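Local structure of polyketide Synthase III (Ectocarpus siliculosus, 4B0N) at residues 44-49 against 145-150; 155-160 against 215-220; 108-113 against 122-127. The protein is a type III polyketide synthase of the chalcone/stilbene synthase family that probably transfers acyl groups in making phlorotannin monomers. One frame throughout, in Å; residues are numbered along the deposited sequence.

Contact 1: residues 44-49 against 145-150; sequences VIAGMA and KEAGLN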
loop_
_atom_site.group_PDB
_atom_site.type_symbol
_atom_site.label_atom_id
_atom_site.label_comp_id
_atom_site.label_asym_id
_atom_site.label_seq_id
_atom_site.Cartn_x
_atom_site.Cartn_y
_atom_site.Cartn_z
ATOM N N VAL A 44 -7.438 -16.114 -13.033
ATOM C CA VAL A 44 -6.565 -17.288 -13.067
ATOM C C VAL A 44 -5.101 -16.864 -13.010
ATOM O O VAL A 44 -4.700 -15.897 -13.664
ATOM C CB VAL A 44 -6.768 -18.139 -14.349
ATOM C CG1 VAL A 44 -5.999 -19.449 -14.244
ATOM C CG2 VAL A 44 -8.241 -18.424 -14.606
ATOM N N ILE A 45 -4.311 -17.597 -12.230
ATOM C CA ILE A 45 -2.859 -17.436 -12.224
ATOM C C ILE A 45 -2.288 -18.068 -13.497
ATOM O O ILE A 45 -2.266 -19.294 -13.641
ATOM C CB ILE A 45 -2.220 -18.044 -10.951
ATOM C CG1 ILE A 45 -2.724 -17.310 -9.702
ATOM C CG2 ILE A 45 -0.697 -17.987 -11.025
ATOM C CD1 ILE A 45 -2.615 -18.106 -8.419
ATOM N N ALA A 46 -1.850 -17.216 -14.422
ATOM C CA ALA A 46 -1.320 -17.654 -15.716
ATOM C C ALA A 46 0.167 -18.020 -15.659
ATOM O O ALA A 46 0.634 -18.879 -16.409
ATOM C CB ALA A 46 -1.572 -16.591 -16.778
ATOM N N GLY A 47 0.902 -17.363 -14.768
ATOM C CA GLY A 47 2.316 -17.644 -14.566
ATOM C C GLY A 47 2.728 -17.348 -13.141
ATOM O O GLY A 47 2.236 -16.402 -12.526
ATOM N N MET A 48 3.631 -18.167 -12.617
ATOM C CA MET A 48 4.125 -18.002 -11.256
ATOM C C MET A 48 5.619 -18.308 -11.191
ATOM O O MET A 48 6.099 -19.248 -11.828
ATOM C CB MET A 48 3.341 -18.905 -10.297
ATOM C CG MET A 48 3.738 -18.789 -8.833
ATOM S SD MET A 48 2.474 -19.405 -7.704
ATOM C CE MET A 48 1.438 -17.952 -7.556
ATOM N N ALA A 49 6.348 -17.500 -10.429
ATOM C CA ALA A 49 7.770 -17.735 -10.195
ATOM C C ALA A 49 8.147 -17.444 -8.750
ATOM O O ALA A 49 7.671 -16.473 -8.156
ATOM C CB ALA A 49 8.618 -16.905 -11.149
ATOM N N LYS A 145 7.263 -15.142 -18.352
ATOM C CA LYS A 145 7.696 -16.192 -19.280
ATOM C C LYS A 145 6.848 -17.456 -19.151
ATOM O O LYS A 145 6.514 -18.090 -20.153
ATOM C CB LYS A 145 9.175 -16.537 -19.067
ATOM C CG LYS A 145 10.153 -15.529 -19.648
ATOM C CD LYS A 145 11.574 -15.802 -19.177
ATOM C CE LYS A 145 12.484 -14.616 -19.453
ATOM N NZ LYS A 145 13.895 -14.889 -19.064
ATOM N N GLU A 146 6.501 -17.811 -17.916
ATOM C CA GLU A 146 5.698 -19.004 -17.654
ATOM C C GLU A 146 4.223 -18.777 -17.961
ATOM O O GLU A 146 3.466 -19.736 -18.135
ATOM C CB GLU A 146 5.887 -19.496 -16.216
ATOM C CG GLU A 146 7.265 -20.091 -15.950
ATOM C CD GLU A 146 7.233 -21.267 -14.986
ATOM O OE1 GLU A 146 6.512 -22.250 -15.268
ATOM O OE2 GLU A 146 7.942 -21.217 -13.953
ATOM N N ALA A 147 3.828 -17.507 -18.034
ATOM C CA ALA A 147 2.483 -17.127 -18.467
ATOM C C ALA A 147 2.405 -17.031 -19.991
ATOM O O ALA A 147 1.336 -16.772 -20.552
ATOM C CB ALA A 147 2.070 -15.811 -17.830
ATOM N N GLY A 148 3.547 -17.240 -20.646
ATOM C CA GLY A 148 3.642 -17.220 -22.102
ATOM C C GLY A 148 3.408 -15.846 -22.699
ATOM O O GLY A 148 3.029 -15.724 -23.867
ATOM N N LEU A 149 3.639 -14.813 -21.893
ATOM C CA LEU A 149 3.396 -13.435 -22.304
ATOM C C LEU A 149 4.687 -12.676 -22.580
ATOM O O LEU A 149 5.788 -13.198 -22.393
ATOM C CB LEU A 149 2.591 -12.698 -21.229
ATOM C CG LEU A 149 1.148 -13.125 -20.958
ATOM C CD1 LEU A 149 0.700 -12.587 -19.611
ATOM C CD2 LEU A 149 0.212 -12.665 -22.070
ATOM N N ASN A 150 4.535 -11.438 -23.031
ATOM C CA ASN A 150 5.651 -10.518 -23.181
ATOM C C ASN A 150 5.514 -9.362 -22.196
ATOM O O ASN A 150 4.403 -9.020 -21.786
ATOM C CB ASN A 150 5.721 -9.994 -24.618
ATOM C CG ASN A 150 5.986 -11.095 -25.631
ATOM O OD1 ASN A 150 5.117 -11.431 -26.433
ATOM N ND2 ASN A 150 7.187 -11.667 -25.593
#
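The closest meeting is between A46 and A147, and its main directional component is a weak one: the CA-H of A147 points at the carbonyl oxygen A46 O, with CA and O 3.3 Å apart and an angle of 148° at the hydrogen. Apolar contact accompanies it. The methyl carbons A46 CB and A147 CB lie 3.9 Å apart, and A147 CB also rests on the backbone at G47 N, at 3.6 Å. At G47, which has no side chain, the two chains come close, its CA 3.9 Å from that of A147.

A46 and G47 both bond to V251 of the neighbouring strand, and A46 has nearly helical backbone angles; this is consistent with a classic beta bulge. The partner segment ends helix 121-146 in a Schellman motif, where G148 takes positive phi (67°) and its N makes a weak bond to K145 O. Strand 42-51, an outermost strand of its sheet within the chain, meets the helix terminus, while M48 turns the other way onto L374 and S375 of helix 369-385.

Polar proximity adds no hydrogen bond between the segments. E146, its chain bent at chi2, carries its carboxylate alongside the strand, leaving OE2 3.4 Å from M48 O, acceptor beside acceptor.

Contact 2: residues 155-160 against 215-220; sequences SKLVVV and YALMIC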
loop_
_atom_site.group_PDB
_atom_site.type_symbol
_atom_site.label_atom_id
_atom_site.label_comp_id
_atom_site.label_asym_id
_atom_site.label_seq_id
_atom_site.Cartn_x
_atom_site.Cartn_y
_atom_site.Cartn_z
ATOM N N SER A 155 -0.440 -4.848 -17.869
ATOM C CA SER A 155 -1.161 -3.577 -17.780
ATOM C C SER A 155 -1.165 -3.019 -16.359
ATOM O O SER A 155 -1.236 -1.803 -16.159
ATOM C CB SER A 155 -2.603 -3.750 -18.255
ATOM O OG SER A 155 -2.653 -4.253 -19.576
ATOM N N LYS A 156 -1.099 -3.921 -15.382
ATOM C CA LYS A 156 -1.160 -3.556 -13.973
ATOM C C LYS A 156 -0.011 -4.190 -13.198
ATOM O O LYS A 156 0.306 -5.367 -13.384
ATOM C CB LYS A 156 -2.498 -3.985 -13.367
ATOM C CG LYS A 156 -2.879 -3.218 -12.116
ATOM C CD LYS A 156 -3.775 -4.031 -11.204
ATOM C CE LYS A 156 -4.274 -3.181 -10.048
ATOM N NZ LYS A 156 -4.757 -4.013 -8.914
ATOM N N LEU A 157 0.608 -3.397 -12.329
ATOM C CA LEU A 157 1.703 -3.865 -11.487
ATOM C C LEU A 157 1.399 -3.588 -10.020
ATOM O O LEU A 157 1.100 -2.455 -9.637
ATOM C CB LEU A 157 3.021 -3.205 -11.906
ATOM C CG LEU A 157 4.302 -3.451 -11.103
ATOM C CD1 LEU A 157 4.677 -4.926 -11.072
ATOM C CD2 LEU A 157 5.431 -2.623 -11.697
ATOM N N VAL A 158 1.460 -4.636 -9.209
ATOM C CA VAL A 158 1.221 -4.512 -7.783
ATOM C C VAL A 158 2.412 -5.076 -7.023
ATOM O O VAL A 158 2.719 -6.267 -7.134
ATOM C CB VAL A 158 -0.077 -5.229 -7.355
ATOM C CG1 VAL A 158 -0.254 -5.164 -5.845
ATOM C CG2 VAL A 158 -1.286 -4.624 -8.060
ATOM N N VAL A 159 3.087 -4.210 -6.269
ATOM C CA VAL A 159 4.201 -4.618 -5.414
ATOM C C VAL A 159 3.733 -4.648 -3.962
ATOM O O VAL A 159 3.007 -3.760 -3.515
ATOM C CB VAL A 159 5.425 -3.686 -5.574
ATOM C CG1 VAL A 159 6.536 -4.061 -4.600
ATOM C CG2 VAL A 159 5.943 -3.721 -7.005
ATOM N N VAL A 160 4.149 -5.685 -3.240
ATOM C CA VAL A 160 3.752 -5.893 -1.851
ATOM C C VAL A 160 4.988 -6.086 -0.971
ATOM O O VAL A 160 5.832 -6.941 -1.256
ATOM C CB VAL A 160 2.821 -7.120 -1.722
ATOM C CG1 VAL A 160 2.649 -7.527 -0.268
ATOM C CG2 VAL A 160 1.468 -6.841 -2.361
ATOM N N TYR A 215 -3.937 -8.030 -18.434
ATOM C CA TYR A 215 -3.062 -8.841 -17.588
ATOM C C TYR A 215 -2.421 -8.038 -16.454
ATOM O O TYR A 215 -1.927 -6.928 -16.666
ATOM C CB TYR A 215 -1.969 -9.500 -18.436
ATOM C CG TYR A 215 -2.479 -10.514 -19.436
ATOM C CD1 TYR A 215 -2.822 -11.805 -19.032
ATOM C CD2 TYR A 215 -2.608 -10.189 -20.787
ATOM C CE1 TYR A 215 -3.284 -12.741 -19.943
ATOM C CE2 TYR A 215 -3.072 -11.120 -21.707
ATOM C CZ TYR A 215 -3.408 -12.393 -21.276
ATOM O OH TYR A 215 -3.869 -13.330 -22.169
ATOM N N ALA A 216 -2.419 -8.619 -15.255
ATOM C CA ALA A 216 -1.881 -7.965 -14.066
ATOM C C ALA A 216 -0.788 -8.806 -13.412
ATOM O O ALA A 216 -0.883 -10.035 -13.369
ATOM C CB ALA A 216 -2.997 -7.679 -13.071
ATOM N N LEU A 217 0.240 -8.130 -12.901
ATOM C CA LEU A 217 1.375 -8.786 -12.255
ATOM C C LEU A 217 1.460 -8.416 -10.774
ATOM O O LEU A 217 1.639 -7.252 -10.422
ATOM C CB LEU A 217 2.678 -8.429 -12.988
ATOM C CG LEU A 217 4.047 -8.876 -12.456
ATOM C CD1 LEU A 217 4.189 -10.393 -12.435
ATOM C CD2 LEU A 217 5.157 -8.246 -13.284
ATOM N N MET A 218 1.321 -9.419 -9.912
ATOM C CA MET A 218 1.389 -9.218 -8.468
ATOM C C MET A 218 2.686 -9.810 -7.928
ATOM O O MET A 218 2.965 -10.992 -8.128
ATOM C CB MET A 218 0.168 -9.842 -7.779
ATOM C CG MET A 218 -0.012 -9.449 -6.320
ATOM S SD MET A 218 0.876 -10.518 -5.169
ATOM C CE MET A 218 -0.206 -11.944 -5.126
ATOM N N ILE A 219 3.477 -8.979 -7.253
ATOM C CA ILE A 219 4.788 -9.394 -6.755
ATOM C C ILE A 219 4.930 -9.136 -5.262
ATOM O O ILE A 219 4.790 -8.002 -4.800
ATOM C CB ILE A 219 5.948 -8.685 -7.494
ATOM C CG1 ILE A 219 5.742 -8.746 -9.010
ATOM C CG2 ILE A 219 7.285 -9.308 -7.108
ATOM C CD1 ILE A 219 6.744 -7.947 -9.814
ATOM N N CYS A 220 5.206 -10.201 -4.518
ATOM C CA CYS A 220 5.556 -10.092 -3.108
ATOM C C CYS A 220 7.063 -10.185 -2.932
ATOM O O CYS A 220 7.699 -11.138 -3.388
ATOM C CB CYS A 220 4.861 -11.173 -2.291
ATOM S SG CYS A 220 3.078 -10.933 -2.207
HETATM O O HOH W 1 -3.138 -6.588 -20.591
#
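K156 and A216 stand opposite each other near the start of a parallel strand pair, their CB atoms 3.7 Å apart, and from there to V160 and C220 the two chains stay in step, 11° from exactly parallel. The backbone polar groups that face across are satisfied in turn. K156 O accepts L217 N and V158 O accepts I219 N, each at 2.8 Å, while L217 O takes V158 N and I219 O takes V160 N. The I219 N-H reaches V158 O almost head-on, with a C=O...donor angle of 177°, whereas the bond from V160 N is the more bent one, 143° at its hydrogen.

The pattern frays at the beginning. Y215 O receives S155 N at 2.8 Å and, weakly, K156 N, so one carbonyl serves two donors. Y215 N instead donates to a water, 2.7 Å away, that also hydrogen-bonds S155 OG. The other edge of 155-160 is engaged as well: S155, L157 and V159 bond to D185, T187 and I189 of strand 185-190. The long extended chain of K156 leads away from this pair, and its NZ bonds N203 O.

Apolar branches fill both faces. L157 CD1 lies 3.9 Å from I219 CD1 on one; on the other, C220 SG comes 3.9 Å from V160 CB. The first face, with L217 and I219, packs on A140 of helix 121-146, while the second, with M218 and C220, meets helix 196-210. Strand 185-190, that helix and strand 215-223 form a beta-alpha-beta crossover passing over 154-161, in the parallel part of the mixed sheet of the thiolase-like N-terminal half. In the sheet, strand 154-161 lies between 185-190 and 215-223, the latter bordered in turn by antiparallel strand 245-255, whose V251, A249 and C247 touch L217 and I219.

Contact 3: residues 108-113 against 122-127; sequences PLFYPA and DVRLDK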
loop_
_atom_site.group_PDB
_atom_site.type_symbol
_atom_site.label_atom_id
_atom_site.label_comp_id
_atom_site.label_asym_id
_atom_site.label_seq_id
_atom_site.Cartn_x
_atom_site.Cartn_y
_atom_site.Cartn_z
ATOM N N PRO A 108 29.958 -6.121 0.533
ATOM C CA PRO A 108 30.423 -5.834 1.888
ATOM C C PRO A 108 29.506 -6.349 3.001
ATOM O O PRO A 108 28.347 -6.684 2.760
ATOM C CB PRO A 108 30.469 -4.305 1.918
ATOM C CG PRO A 108 29.404 -3.885 0.964
ATOM C CD PRO A 108 29.357 -4.937 -0.109
ATOM N N LEU A 109 30.047 -6.408 4.212
ATOM C CA LEU A 109 29.268 -6.708 5.404
ATOM C C LEU A 109 28.488 -5.462 5.813
ATOM O O LEU A 109 29.074 -4.408 6.063
ATOM C CB LEU A 109 30.188 -7.168 6.539
ATOM C CG LEU A 109 30.533 -8.656 6.712
ATOM C CD1 LEU A 109 30.932 -9.358 5.416
ATOM C CD2 LEU A 109 31.628 -8.803 7.760
ATOM N N PHE A 110 27.167 -5.595 5.874
ATOM C CA PHE A 110 26.274 -4.466 6.123
ATOM C C PHE A 110 26.342 -3.943 7.558
ATOM O O PHE A 110 26.519 -2.742 7.773
ATOM C CB PHE A 110 24.835 -4.850 5.750
ATOM C CG PHE A 110 23.825 -3.751 5.946
ATOM C CD1 PHE A 110 23.981 -2.514 5.322
ATOM C CD2 PHE A 110 22.698 -3.965 6.734
ATOM C CE1 PHE A 110 23.045 -1.508 5.500
ATOM C CE2 PHE A 110 21.757 -2.965 6.913
ATOM C CZ PHE A 110 21.930 -1.736 6.292
ATOM N N TYR A 111 26.206 -4.847 8.526
ATOM C CA TYR A 111 26.146 -4.477 9.941
ATOM C C TYR A 111 27.522 -4.118 10.497
ATOM O O TYR A 111 28.524 -4.691 10.067
ATOM C CB TYR A 111 25.484 -5.591 10.756
ATOM C CG TYR A 111 24.078 -5.894 10.286
ATOM C CD1 TYR A 111 23.040 -4.985 10.506
ATOM C CD2 TYR A 111 23.787 -7.076 9.603
ATOM C CE1 TYR A 111 21.752 -5.246 10.067
ATOM C CE2 TYR A 111 22.498 -7.347 9.164
ATOM C CZ TYR A 111 21.487 -6.427 9.397
ATOM O OH TYR A 111 20.209 -6.680 8.967
ATOM N N PRO A 112 27.575 -3.159 11.447
ATOM C CA PRO A 112 28.851 -2.663 11.974
ATOM C C PRO A 112 29.690 -3.750 12.639
ATOM O O PRO A 112 29.142 -4.656 13.279
ATOM C CB PRO A 112 28.424 -1.611 13.009
ATOM C CG PRO A 112 27.021 -1.961 13.360
ATOM C CD PRO A 112 26.430 -2.487 12.088
ATOM N N ALA A 113 31.011 -3.647 12.481
ATOM C CA ALA A 113 31.967 -4.584 13.080
ATOM C C ALA A 113 31.882 -4.566 14.605
ATOM O O ALA A 113 32.445 -5.423 15.286
ATOM C CB ALA A 113 33.378 -4.262 12.616
ATOM N N ASP A 122 16.914 4.582 7.352
ATOM C CA ASP A 122 17.129 5.021 5.976
ATOM C C ASP A 122 18.225 4.218 5.278
ATOM O O ASP A 122 18.071 3.852 4.111
ATOM C CB ASP A 122 17.384 6.534 5.887
ATOM C CG ASP A 122 18.476 7.011 6.822
ATOM O OD1 ASP A 122 18.414 6.709 8.036
ATOM O OD2 ASP A 122 19.390 7.710 6.339
ATOM N N VAL A 123 19.307 3.924 6.000
ATOM C CA VAL A 123 20.400 3.093 5.478
ATOM C C VAL A 123 19.929 1.648 5.271
ATOM O O VAL A 123 20.286 1.007 4.278
ATOM C CB VAL A 123 21.646 3.131 6.395
ATOM C CG1 VAL A 123 22.825 2.411 5.751
ATOM C CG2 VAL A 123 22.028 4.567 6.726
ATOM N N ARG A 124 19.119 1.151 6.207
ATOM C CA ARG A 124 18.503 -0.175 6.095
ATOM C C ARG A 124 17.586 -0.278 4.874
ATOM O O ARG A 124 17.593 -1.290 4.169
ATOM C CB ARG A 124 17.733 -0.536 7.373
ATOM C CG ARG A 124 18.625 -0.879 8.555
ATOM C CD ARG A 124 17.822 -1.264 9.788
ATOM N NE ARG A 124 18.665 -1.333 10.982
ATOM C CZ ARG A 124 19.181 -2.450 11.495
ATOM N NH1 ARG A 124 18.945 -3.633 10.942
ATOM N NH2 ARG A 124 19.936 -2.382 12.581
ATOM N N LEU A 125 16.809 0.775 4.623
ATOM C CA LEU A 125 15.905 0.809 3.471
ATOM C C LEU A 125 16.652 1.025 2.151
ATOM O O LEU A 125 16.227 0.529 1.108
ATOM C CB LEU A 125 14.796 1.854 3.667
ATOM C CG LEU A 125 13.744 1.526 4.736
ATOM C CD1 LEU A 125 12.995 2.777 5.163
ATOM C CD2 LEU A 125 12.778 0.447 4.265
ATOM N N ASP A 126 17.767 1.753 2.207
ATOM C CA ASP A 126 18.659 1.906 1.053
ATOM C C ASP A 126 19.224 0.559 0.603
ATOM O O ASP A 126 19.390 0.316 -0.594
ATOM C CB ASP A 126 19.804 2.877 1.370
ATOM C CG ASP A 126 19.351 4.334 1.417
ATOM O OD1 ASP A 126 18.229 4.641 0.947
ATOM O OD2 ASP A 126 20.123 5.176 1.928
ATOM N N LYS A 127 19.517 -0.303 1.577
ATOM C CA LYS A 127 19.953 -1.673 1.317
ATOM C C LYS A 127 18.848 -2.565 0.762
ATOM O O LYS A 127 19.117 -3.460 -0.046
ATOM C CB LYS A 127 20.519 -2.301 2.584
ATOM C CG LYS A 127 21.999 -2.613 2.511
ATOM C CD LYS A 127 22.285 -3.835 1.655
ATOM C CE LYS A 127 23.726 -4.273 1.833
ATOM N NZ LYS A 127 24.324 -4.736 0.555
HETATM O O HOH W 2 26.131 -6.498 1.196
#
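F110 sets its ring against one side of helix 121-146, where K127, R124 and V123 receive it. The phenyl group reaches from the loop to the helix because chi1 (-179°) sets CG opposite the backbone N. K127 lays its CG over one ring face, 3.7 Å from the centroid and 28° off the normal, a CH-pi contact; the two side chains run past each other in opposite directions. At the ring's edge, near its plane, R124 CA lies 3.8 Å from F110 CZ, and V123 CG1 approaches F110 CE1 at 3.9 Å.

Bent at chi2, the K127 chain then carries CE past F110 CD1, at 3.9 Å, and after a second bend at chi4 NZ goes on to a salt bridge with E130. The same ammonium donates to a water, which in turn donates to P108 O at 2.7 Å, so a solvent bridge joins the loop to the helix beside the aromatic packing.

This pairing anchors the loop that follows strand 90-93 onto the early turns of the long helix of the N-terminal, thiolase-like half. On the loop side, D97 holds the backbone through its carboxylate, OD1 taking F110 N and OD2 taking Y111 N.

R124, extended from CG to NE, crosses F110 at about a right angle and brings NH1 to the edge of the Y111 ring, 3.4 Å from CE1, with guanidinium and ring planes 44° apart. Its nitrogens are well occupied, NE by V119 O, NH1 by V226 O and T228 O, and NH2 by N289 OD1, while Y111 OH bonds S225 O. The Y111 side chain is about 6 Å from the bound arachidonic acid.

Contacts 1 and 3 share helix 121-146, which also packs on strand 215-223 of contact 2. Contact 3 uses its early turns and contact 1 its last residues and the turn beyond, their centres about 34 Å apart; the chain then enters strand 154-161 of contact 2. In sequence, contact 3 falls between the segments of contact 1, and contact 2 follows. Contacts 1 and 2 reach the same sheet, with centres about 12 Å apart, and touch where L149 CD2 meets Y215 CE2 at 3.6 Å. Contact 3 lies about 28 Å from contact 2, centre to centre. The helix runs from the sheet's border to the subunit interface, beside the loop whose Y111 lies near the arachidonic acid.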